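Putative SAM-dependent O-methyltranferase (Podospora anserina, PDB 4YMH) binds S-adenosyl-L-methionine and S-adenosyl-L-homocysteine, and probably transfers the methyl group of the former to an oxygen of an acceptor molecule. Local coordinates at residues E109-Y114 against D118-I123. Residues are numbered along the deposited sequence; the frame is centred on the assembly and turned at random.
Sequences EAFKKY and DRVKLI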
loop_
_atom_site.group_PDB
_atom_site.type_symbol
_atom_site.label_atom_id
_atom_site.label_comp_id
_atom_site.label_asym_id
_atom_site.label_seq_id
_atom_site.Cartn_x
_atom_site.Cartn_y
_atom_site.Cartn_z
ATOM N N GLU A 109 17.174 25.648 4.291
ATOM C CA GLU A 109 17.513 25.835 5.698
ATOM C C GLU A 109 17.269 24.533 6.488
ATOM O O GLU A 109 18.116 24.113 7.285
ATOM C CB GLU A 109 16.725 27.004 6.294
ATOM C CG GLU A 109 16.655 27.029 7.804
ATOM C CD GLU A 109 15.860 28.214 8.332
ATOM O OE1 GLU A 109 15.282 28.962 7.514
ATOM O OE2 GLU A 109 15.814 28.404 9.567
ATOM N N ALA A 110 16.143 23.874 6.233
ATOM C CA ALA A 110 15.817 22.624 6.916
ATOM C C ALA A 110 16.872 21.528 6.696
ATOM O O ALA A 110 17.275 20.831 7.633
ATOM C CB ALA A 110 14.440 22.124 6.455
ATOM N N PHE A 111 17.294 21.375 5.446
ATOM C CA PHE A 111 18.269 20.370 5.076
ATOM C C PHE A 111 19.580 20.643 5.803
ATOM O O PHE A 111 20.186 19.721 6.364
ATOM C CB PHE A 111 18.489 20.345 3.558
ATOM C CG PHE A 111 17.294 19.862 2.770
ATOM C CD1 PHE A 111 16.362 19.005 3.340
ATOM C CD2 PHE A 111 17.101 20.282 1.464
ATOM C CE1 PHE A 111 15.253 18.560 2.612
ATOM C CE2 PHE A 111 16.001 19.848 0.726
ATOM C CZ PHE A 111 15.071 18.984 1.301
ATOM N N LYS A 112 20.004 21.905 5.817
ATOM C CA LYS A 112 21.225 22.237 6.554
ATOM C C LYS A 112 21.097 21.961 8.050
ATOM O O LYS A 112 22.040 21.463 8.670
ATOM C CB LYS A 112 21.617 23.699 6.332
ATOM C CG LYS A 112 22.033 24.018 4.907
ATOM C CD LYS A 112 22.493 25.466 4.800
ATOM C CE LYS A 112 22.489 25.953 3.361
ATOM N NZ LYS A 112 23.425 25.172 2.515
ATOM N N LYS A 113 19.954 22.295 8.642
ATOM C CA LYS A 113 19.767 22.045 10.076
ATOM C C LYS A 113 19.825 20.548 10.383
ATOM O O LYS A 113 20.336 20.136 11.422
ATOM C CB LYS A 113 18.434 22.600 10.573
ATOM C CG LYS A 113 18.366 24.097 10.697
ATOM C CD LYS A 113 17.111 24.488 11.458
ATOM C CE LYS A 113 16.766 25.944 11.253
ATOM N NZ LYS A 113 17.885 26.860 11.643
ATOM N N TYR A 114 19.298 19.758 9.459
ATOM C CA TYR A 114 19.204 18.307 9.613
ATOM C C TYR A 114 20.558 17.642 9.420
ATOM O O TYR A 114 20.780 16.513 9.868
ATOM C CB TYR A 114 18.207 17.743 8.605
ATOM C CG TYR A 114 17.426 16.547 9.084
ATOM C CD1 TYR A 114 17.893 15.251 8.871
ATOM C CD2 TYR A 114 16.216 16.708 9.739
ATOM C CE1 TYR A 114 17.179 14.152 9.312
ATOM C CE2 TYR A 114 15.482 15.612 10.173
ATOM C CZ TYR A 114 15.966 14.339 9.954
ATOM O OH TYR A 114 15.233 13.255 10.386
ATOM N N ASP A 118 25.669 15.693 0.695
ATOM C CA ASP A 118 25.524 16.180 -0.652
ATOM C C ASP A 118 24.474 15.375 -1.373
ATOM O O ASP A 118 24.000 15.771 -2.398
ATOM C CB ASP A 118 26.837 16.004 -1.412
ATOM C CG ASP A 118 27.805 17.153 -1.185
ATOM O OD1 ASP A 118 28.474 17.550 -2.141
ATOM O OD2 ASP A 118 27.890 17.666 -0.058
ATOM N N ARG A 119 24.129 14.215 -0.847
ATOM C CA ARG A 119 23.200 13.326 -1.564
ATOM C C ARG A 119 21.754 13.817 -1.702
ATOM O O ARG A 119 20.986 13.243 -2.481
ATOM C CB ARG A 119 23.193 11.934 -0.919
ATOM C CG ARG A 119 22.595 11.801 0.475
ATOM C CD ARG A 119 22.864 10.357 0.979
ATOM N NE ARG A 119 22.263 10.046 2.279
ATOM C CZ ARG A 119 21.074 9.470 2.446
ATOM N NH1 ARG A 119 20.340 9.141 1.397
ATOM N NH2 ARG A 119 20.613 9.225 3.663
ATOM N N VAL A 120 21.370 14.852 -0.957
ATOM C CA VAL A 120 20.062 15.486 -1.150
ATOM C C VAL A 120 20.228 16.735 -2.000
ATOM O O VAL A 120 20.965 17.625 -1.644
ATOM C CB VAL A 120 19.396 15.864 0.179
ATOM C CG1 VAL A 120 18.100 16.609 -0.072
ATOM C CG2 VAL A 120 19.160 14.619 1.022
ATOM N N LYS A 121 19.544 16.784 -3.130
ATOM C CA LYS A 121 19.750 17.820 -4.121
ATOM C C LYS A 121 18.417 18.483 -4.452
ATOM O O LYS A 121 17.535 17.846 -5.016
ATOM C CB LYS A 121 20.386 17.221 -5.376
ATOM C CG LYS A 121 20.784 18.228 -6.441
ATOM C CD LYS A 121 21.374 17.511 -7.646
ATOM C CE LYS A 121 21.864 18.490 -8.701
ATOM N NZ LYS A 121 22.472 17.781 -9.862
ATOM N N LEU A 122 18.267 19.749 -4.074
ATOM C CA LEU A 122 17.050 20.492 -4.388
ATOM C C LEU A 122 17.238 21.291 -5.669
ATOM O O LEU A 122 18.180 22.070 -5.798
ATOM C CB LEU A 122 16.663 21.425 -3.242
ATOM C CG LEU A 122 15.446 22.329 -3.454
ATOM C CD1 LEU A 122 14.205 21.520 -3.761
ATOM C CD2 LEU A 122 15.221 23.196 -2.228
ATOM N N ILE A 123 16.338 21.077 -6.618
ATOM C CA ILE A 123 16.389 21.773 -7.887
ATOM C C ILE A 123 15.201 22.717 -7.999
ATOM O O ILE A 123 14.026 22.308 -7.909
ATOM C CB ILE A 123 16.414 20.778 -9.067
ATOM C CG1 ILE A 123 17.652 19.877 -8.944
ATOM C CG2 ILE A 123 16.397 21.520 -10.401
ATOM C CD1 ILE A 123 17.799 18.869 -10.047
#
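Phe-111 meets Val-120 and Leu-122, and these three side chains make up the whole contact. The CG1 methyl of Val-120 sits over one face of the Phe-111 ring, almost above its centre. It lies 4.0 Å from the ring centroid, and the line to it leans 13° from the ring normal, a CH-pi contact. The closest ring atom is CE2 of Phe-111, 3.9 Å from CG1 of Val-120. In Val-120, CG1 stands anti to the backbone N (chi1 176°), and this branch alone does the touching. Leu-122 comes in differently: its CB meets the edge of the ring near the ring plane, with CE2 of Phe-111 and CB of Leu-122 4.3 Å apart. One aromatic side chain thus spans the gap between helix and strand, where the CA atoms of Phe-111 and Val-120 are still 8.1 Å apart. No hydrogen bond crosses, so the join is purely apolar.

The solvent side is looser. Lys-112 and Lys-113 are exposed on the helix, and on the strand Lys-121, also exposed, points away from the helix. On the helix surface NZ of Lys-113 forms a 3.3 Å salt bridge with OE2 of Glu-109, one helical turn earlier.

The contact closes the second half of a right-handed beta-alpha-beta unit, strand 93-98, helix 101-114 and strand 120-124, as expected in the Rossmann-like fold of class I methyltransferases. Strand 120-124 is at one border of the sheet within this chain and pairs in parallel with strand 93-98. Leu-122 also touches Glu-98, which binds the cofactor. Helix 78-86 packs alongside, with Ala-80 and Leu-81 against Phe-111 and Tyr-84 against Val-120.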